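Local coordinates for HTLV-2 integrase catalytic core domain (Human T-cell leukemia virus 2, PDB 6QBT), which probably catalyses the magnesium-dependent strand transfer that joins retroviral DNA to host DNA, as the catalytic core domain of integrase, at residues 12-17 with 23-28; 39-44 with 130-135; 56-59 with 63-66. All blocks are in the same frame, centred on the assembly; numbering follows the deposited sequence.

Contact 1: residues 12-17 with 23-28; sequences GDVTHY and KYCLHV. With MG (magnesium ion), chain B.
The carbonyl oxygen of Leu26 meets two donors of unequal strength: the amide Thr15 N donates to Leu26 O at 2.8 Å, and the weaker Val14 CA leans on Leu26 O at 3.2 Å in a C-H...O contact. The return bond, from Leu26 N to Thr15 O, is also 2.8 Å. This is one rung of the first beta hairpin of the RNase H-like integrase core. Its strands run antiparallel at 151°, and Asp13/Val28, Thr15/Leu26 and Tyr17/Tyr24 are its hydrogen-bonded pairs. Nearer the turn the donor positions change: Tyr24 N approaches Tyr17 O from well above the carbonyl plane, while Tyr17 O also lies at the edge of the Tyr24 ring.

On the face bearing Thr15, Tyr17 and Leu26, contact is aliphatic. Leu26 CD2 reaches Tyr17 CB at 3.6 Å, and Thr15 CG2 meets Leu26 CB at 3.7 Å. With CG opposite the backbone N (chi1 -173°), Tyr17 carries its ring off the hairpin to Leu116 and Leu120, and Asn117 binds its hydroxyl; Thr15 OG1 is hydrogen-bonded to Lys113 NZ.

The other face holds Val14, His16, Cys25 and His27. His16 sends NE2 to Glu45, while its CB rests against Lys23 CG and Cys25 SG comes obliquely to its ring. Val14 and His27 point the same way, and Val14 CG2 sits over one face of the imidazole in a CH-pi contact, 3.7 Å from the His27 ring centroid.

At the far end, Asp13 belongs to the metal site. It and Asp70 are consistent with the two aspartates of the DDE triad, and Asp13 OD1 binds the magnesium ion at 2.2 Å.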
# COMPACT_ATOMS: atom_id res chain seq x y z
N GLY A 12 8.65 -7.75 19.14
CA GLY A 12 7.64 -8.57 18.46
C GLY A 12 7.14 -9.67 19.37
O GLY A 12 7.92 -10.23 20.14
N ASP A 13 5.83 -9.93 19.32
CA ASP A 13 5.21 -11.08 19.96
C ASP A 13 3.93 -11.41 19.19
O ASP A 13 3.43 -10.61 18.38
CB ASP A 13 4.92 -10.79 21.44
CG ASP A 13 4.61 -12.06 22.26
OD1 ASP A 13 4.84 -13.23 21.85
OD2 ASP A 13 4.10 -11.90 23.38
N VAL A 14 3.42 -12.61 19.43
CA VAL A 14 2.11 -12.96 18.96
C VAL A 14 1.15 -12.86 20.15
O VAL A 14 1.44 -13.38 21.21
CB VAL A 14 2.14 -14.37 18.35
CG1 VAL A 14 0.73 -14.85 18.08
CG2 VAL A 14 2.94 -14.35 17.04
N THR A 15 0.03 -12.17 19.96
CA THR A 15 -1.05 -12.16 20.96
C THR A 15 -2.30 -12.79 20.34
O THR A 15 -2.39 -12.89 19.13
CB THR A 15 -1.33 -10.75 21.53
OG1 THR A 15 -2.32 -10.87 22.57
CG2 THR A 15 -1.84 -9.79 20.48
N HIS A 16 -3.25 -13.20 21.17
CA HIS A 16 -4.37 -13.99 20.70
C HIS A 16 -5.63 -13.18 20.81
O HIS A 16 -5.72 -12.32 21.67
CB HIS A 16 -4.41 -15.30 21.44
CG HIS A 16 -3.23 -16.18 21.14
ND1 HIS A 16 -2.05 -16.11 21.84
CD2 HIS A 16 -3.04 -17.10 20.17
CE1 HIS A 16 -1.18 -16.96 21.33
NE2 HIS A 16 -1.75 -17.58 20.31
N TYR A 17 -6.55 -13.37 19.86
CA TYR A 17 -7.81 -12.62 19.80
C TYR A 17 -8.95 -13.53 19.35
O TYR A 17 -8.96 -13.97 18.21
CB TYR A 17 -7.71 -11.42 18.88
CG TYR A 17 -8.95 -10.57 18.94
CD1 TYR A 17 -9.14 -9.68 20.00
CD2 TYR A 17 -9.95 -10.68 17.99
CE1 TYR A 17 -10.29 -8.91 20.09
CE2 TYR A 17 -11.11 -9.90 18.05
CZ TYR A 17 -11.27 -9.02 19.11
OH TYR A 17 -12.40 -8.25 19.19
N LYS A 23 -9.70 -18.51 17.73
CA LYS A 23 -8.64 -17.76 18.39
C LYS A 23 -7.59 -17.38 17.34
O LYS A 23 -6.76 -18.18 16.97
CB LYS A 23 -8.02 -18.59 19.53
CG LYS A 23 -6.96 -17.88 20.35
CD LYS A 23 -6.37 -18.77 21.43
CE LYS A 23 -7.40 -19.06 22.52
NZ LYS A 23 -6.84 -19.91 23.62
N TYR A 24 -7.62 -16.14 16.89
CA TYR A 24 -6.67 -15.66 15.89
C TYR A 24 -5.35 -15.31 16.56
O TYR A 24 -5.32 -15.03 17.78
CB TYR A 24 -7.22 -14.43 15.16
CG TYR A 24 -8.41 -14.77 14.31
CD1 TYR A 24 -9.68 -14.88 14.87
CD2 TYR A 24 -8.27 -15.00 12.94
CE1 TYR A 24 -10.78 -15.20 14.09
CE2 TYR A 24 -9.36 -15.33 12.16
CZ TYR A 24 -10.62 -15.43 12.74
OH TYR A 24 -11.72 -15.76 11.96
N CYS A 25 -4.29 -15.33 15.75
CA CYS A 25 -2.95 -14.94 16.15
C CYS A 25 -2.63 -13.59 15.54
O CYS A 25 -2.41 -13.47 14.33
CB CYS A 25 -1.93 -15.96 15.65
SG CYS A 25 -2.18 -17.59 16.38
N LEU A 26 -2.64 -12.58 16.38
CA LEU A 26 -2.20 -11.26 16.02
C LEU A 26 -0.68 -11.25 16.15
O LEU A 26 -0.14 -11.38 17.26
CB LEU A 26 -2.85 -10.22 16.94
CG LEU A 26 -4.27 -9.75 16.58
CD1 LEU A 26 -5.16 -10.73 15.83
CD2 LEU A 26 -4.94 -9.39 17.86
N HIS A 27 0.01 -11.14 15.02
CA HIS A 27 1.44 -10.96 15.02
C HIS A 27 1.69 -9.44 15.02
O HIS A 27 1.29 -8.73 14.08
CB HIS A 27 2.04 -11.54 13.75
CG HIS A 27 1.98 -13.02 13.65
ND1 HIS A 27 0.80 -13.71 13.42
CD2 HIS A 27 2.97 -13.95 13.66
CE1 HIS A 27 1.06 -15.00 13.34
NE2 HIS A 27 2.37 -15.18 13.48
N VAL A 28 2.37 -8.98 16.07
CA VAL A 28 2.49 -7.57 16.40
C VAL A 28 3.98 -7.20 16.43
O VAL A 28 4.76 -7.82 17.12
CB VAL A 28 1.86 -7.30 17.79
CG1 VAL A 28 2.11 -5.87 18.26
CG2 VAL A 28 0.37 -7.63 17.78
MG MG B . 4.61 -15.30 22.57

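Contact 2: residues 39-44 with 130-135; sequences VSCKKK and NAINKA
Ile132 spreads its branches over Cys41 and Val39, and the contact is wholly apolar. Its CG1 arm does the nearer touching, with Ile132 CD1 4.0 Å from Cys41 CB and Ile132 CG1 4.1 Å from the same Cys41 CB. The second branch reaches Val39, two residues back on the same face, more loosely, Ile132 CG2 standing 4.5 Å from Val39 CG2. Two torsions explain this division. At chi1 -64° CG1 lies opposite the carbonyl carbon, leaving CG2 opposite the backbone N, and chi2 -84° folds CD1 round instead of extending it. Val39 has chi1 39°, short of a fully staggered value, and presents CG2 to the isoleucine. Cys41 meets the arm mainly through its methylene carbon.

The approach is by one helix residue onto two strand residues of the same face, with 142 Å² buried in all. The backbones stay apart, Cys41 CA and Ile132 CA being 7.4 Å from each other. Leu116 of helix 104-122 flanks Ile132, Leu128 and Leu136 add cover to Cys41 and Val39, and Leu26 on the adjacent strand touches both strand residues. Ser40, between them, turns to the reverse face and probably hydrogen-bonds Gln56 of helix 47-61, though the pair is modelled doubtfully short. Strand 37-42, outermost in the sheet within this chain, thus has helices on both faces, the alpha/beta/alpha layering of the RNase H-like fold.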
# COMPACT_ATOMS: atom_id res chain seq x y z
N VAL A 39 0.55 -4.98 12.70
CA VAL A 39 -0.16 -6.13 13.20
C VAL A 39 -0.71 -6.87 12.02
O VAL A 39 -1.27 -6.25 11.14
CB VAL A 39 -1.29 -5.76 14.21
CG1 VAL A 39 -2.03 -4.51 13.78
CG2 VAL A 39 -2.29 -6.90 14.41
N SER A 40 -0.56 -8.20 12.03
CA SER A 40 -1.14 -9.06 11.03
C SER A 40 -2.00 -10.08 11.72
O SER A 40 -1.54 -10.74 12.67
CB SER A 40 -0.06 -9.81 10.28
OG SER A 40 0.78 -8.89 9.63
N CYS A 41 -3.24 -10.23 11.24
CA CYS A 41 -4.14 -11.22 11.75
C CYS A 41 -3.92 -12.51 10.94
O CYS A 41 -4.03 -12.52 9.73
CB CYS A 41 -5.58 -10.73 11.65
SG CYS A 41 -6.76 -11.87 12.43
N LYS A 42 -3.56 -13.58 11.63
CA LYS A 42 -3.27 -14.86 11.03
C LYS A 42 -4.07 -15.88 11.81
O LYS A 42 -4.43 -15.64 12.96
CB LYS A 42 -1.78 -15.19 11.16
CG LYS A 42 -0.80 -14.22 10.51
CD LYS A 42 -0.96 -14.22 9.00
CE LYS A 42 0.15 -13.41 8.33
NZ LYS A 42 0.01 -13.37 6.84
N LYS A 43 -4.33 -17.02 11.18
CA LYS A 43 -4.99 -18.14 11.83
C LYS A 43 -4.02 -18.96 12.72
O LYS A 43 -4.45 -19.71 13.63
CB LYS A 43 -5.67 -19.03 10.78
CG LYS A 43 -6.88 -18.38 10.11
CD LYS A 43 -7.31 -19.15 8.87
CE LYS A 43 -8.59 -18.60 8.25
NZ LYS A 43 -9.78 -18.63 9.16
N LYS A 44 -2.73 -18.82 12.43
CA LYS A 44 -1.69 -19.65 13.01
C LYS A 44 -0.47 -18.82 13.31
O LYS A 44 -0.39 -17.69 12.88
CB LYS A 44 -1.28 -20.74 12.01
CG LYS A 44 -2.42 -21.49 11.33
CD LYS A 44 -1.87 -22.63 10.49
CE LYS A 44 -1.60 -23.83 11.39
NZ LYS A 44 -0.41 -24.62 10.98
N ASN A 130 -11.24 -5.94 8.12
CA ASN A 130 -11.51 -4.51 8.07
C ASN A 130 -11.24 -3.82 9.42
O ASN A 130 -10.65 -2.74 9.45
CB ASN A 130 -12.96 -4.23 7.68
CG ASN A 130 -13.30 -4.73 6.29
OD1 ASN A 130 -12.84 -5.80 5.89
ND2 ASN A 130 -14.15 -3.97 5.58
N ALA A 131 -11.67 -4.42 10.52
CA ALA A 131 -11.54 -3.79 11.84
C ALA A 131 -10.09 -3.71 12.28
O ALA A 131 -9.66 -2.69 12.83
CB ALA A 131 -12.38 -4.54 12.87
N ILE A 132 -9.34 -4.78 11.99
CA ILE A 132 -7.91 -4.88 12.23
C ILE A 132 -7.24 -3.77 11.45
O ILE A 132 -6.42 -3.02 11.99
CB ILE A 132 -7.35 -6.25 11.72
CG1 ILE A 132 -7.96 -7.45 12.48
CG2 ILE A 132 -5.82 -6.30 11.72
CD1 ILE A 132 -7.28 -7.80 13.79
N ASN A 133 -7.59 -3.64 10.16
CA ASN A 133 -6.93 -2.66 9.29
C ASN A 133 -7.16 -1.24 9.81
O ASN A 133 -6.21 -0.45 9.98
CB ASN A 133 -7.42 -2.79 7.85
CG ASN A 133 -6.45 -2.19 6.87
OD1 ASN A 133 -5.26 -2.47 6.92
ND2 ASN A 133 -6.93 -1.34 6.01
N LYS A 134 -8.40 -0.93 10.11
CA LYS A 134 -8.74 0.40 10.59
C LYS A 134 -8.14 0.65 11.97
O LYS A 134 -7.67 1.75 12.24
CB LYS A 134 -10.24 0.59 10.59
CG LYS A 134 -10.81 0.59 9.18
CD LYS A 134 -12.30 0.82 9.23
CE LYS A 134 -13.05 -0.37 9.81
NZ LYS A 134 -14.50 -0.25 9.56
N ALA A 135 -8.06 -0.38 12.82
CA ALA A 135 -7.34 -0.25 14.09
C ALA A 135 -5.89 0.11 13.86
O ALA A 135 -5.38 1.07 14.47
CB ALA A 135 -7.45 -1.52 14.93

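Contact 3: residues 56-59 with 63-66; sequences QAIS and KPLH
Ile58 lays its side chain across the CD corner of the Pro64 ring, the two side chains crossing at about a right angle. Ile58 CG1 is 3.8 Å from Pro64 CD, and Ile58 CD1 is 4.1 Å from that same Pro64 CD. With CG1 opposite the carbonyl carbon (chi1 -71°) and chi2 at 163°, the ethyl arm is extended, so that CG1 passes the ring corner and CD1 lies farther from it. The other branch settles beside the preceding residue, where Ile58 CG2 lies 4.0 Å from Lys63 N and 4.3 Å from Lys63 CB.

No hydrogen bond spans the segments, and the 114 Å² they bury comes from this one isoleucine against two loop residues. Trp10 of strand 9-19 touches both Ile58 and Pro64. The lysine side chain itself leads elsewhere, its NZ bonding the carbonyl oxygen of Tyr87 in the same chain and that of Leu142 of the third subunit. That subunit also packs Leu142 on Ile58, so the contact borders a subunit interface.

Here the chain leaves helix 47-61 for strand 66-68, parallel to strand 37-42 with two strands between them in the sheet: the contact packs the helix-to-strand turn of a beta-alpha-beta crossover in the integrase core.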
# COMPACT_ATOMS: atom_id res chain seq x y z
N GLN A 56 5.11 -8.15 6.10
CA GLN A 56 4.08 -7.11 6.13
C GLN A 56 4.55 -5.91 6.95
O GLN A 56 4.48 -4.78 6.48
CB GLN A 56 2.76 -7.66 6.66
CG GLN A 56 2.08 -8.53 5.63
CD GLN A 56 0.95 -9.40 6.16
OE1 GLN A 56 0.84 -9.67 7.37
NE2 GLN A 56 0.11 -9.86 5.25
N ALA A 57 5.06 -6.17 8.14
CA ALA A 57 5.62 -5.13 9.01
C ALA A 57 6.73 -4.28 8.37
O ALA A 57 6.74 -3.03 8.46
CB ALA A 57 6.15 -5.78 10.28
N ILE A 58 7.67 -4.97 7.73
CA ILE A 58 8.76 -4.31 7.05
C ILE A 58 8.25 -3.50 5.87
O ILE A 58 8.68 -2.36 5.69
CB ILE A 58 9.84 -5.33 6.64
CG1 ILE A 58 10.57 -5.80 7.92
CG2 ILE A 58 10.81 -4.72 5.64
CD1 ILE A 58 11.36 -7.09 7.74
N SER A 59 7.28 -4.00 5.11
CA SER A 59 6.71 -3.18 4.03
C SER A 59 6.08 -1.88 4.53
O SER A 59 6.06 -0.90 3.83
CB SER A 59 5.68 -3.94 3.22
OG SER A 59 4.54 -4.24 4.01
N LYS A 63 12.92 -1.66 7.08
CA LYS A 63 13.70 -2.79 7.61
C LYS A 63 14.38 -2.44 8.93
O LYS A 63 15.14 -1.48 8.97
CB LYS A 63 14.74 -3.17 6.57
CG LYS A 63 15.62 -4.36 6.93
CD LYS A 63 16.62 -4.64 5.81
CE LYS A 63 17.39 -5.89 6.09
NZ LYS A 63 18.42 -6.12 5.04
N PRO A 64 14.14 -3.20 10.02
CA PRO A 64 14.83 -2.91 11.28
C PRO A 64 16.26 -3.45 11.31
O PRO A 64 16.56 -4.45 10.62
CB PRO A 64 13.99 -3.66 12.32
CG PRO A 64 13.44 -4.82 11.58
CD PRO A 64 13.25 -4.36 10.16
N LEU A 65 17.11 -2.82 12.11
CA LEU A 65 18.46 -3.34 12.36
C LEU A 65 18.43 -4.53 13.33
O LEU A 65 19.18 -5.48 13.17
CB LEU A 65 19.37 -2.24 12.93
CG LEU A 65 19.60 -1.02 12.04
CD1 LEU A 65 20.36 0.04 12.83
CD2 LEU A 65 20.34 -1.36 10.73
N HIS A 66 17.56 -4.46 14.33
CA HIS A 66 17.58 -5.36 15.47
C HIS A 66 16.14 -5.63 15.87
O HIS A 66 15.34 -4.70 16.01
CB HIS A 66 18.35 -4.68 16.62
CG HIS A 66 18.57 -5.53 17.84
ND1 HIS A 66 19.37 -5.11 18.89
CD2 HIS A 66 18.08 -6.74 18.21
CE1 HIS A 66 19.38 -6.04 19.83
NE2 HIS A 66 18.61 -7.03 19.44

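In the fold
Contacts 1 and 2 share the sheet: strand 22-31 pairs with both neighbours, and Cys25 N to Lys42 O and His27 O to Ser40 N, each 2.8 Å, are probable hydrogen bonds joining them; their centres are 9 Å apart. Contact 3 lies about 17 Å from contact 1, centre to centre, across the chain's middle, with nearest atoms about 7 Å apart. It is probably linked to contact 2 through Ser40 and Gln56, a pair modelled very close, although those centres are 18 Å apart. Contact 1 alone supplies a magnesium ligand, while the Val39 side chain of contact 2 is about 14 Å from the ion. Beyond contact 3, strand 66-68 leads to the second ligand, Asp70.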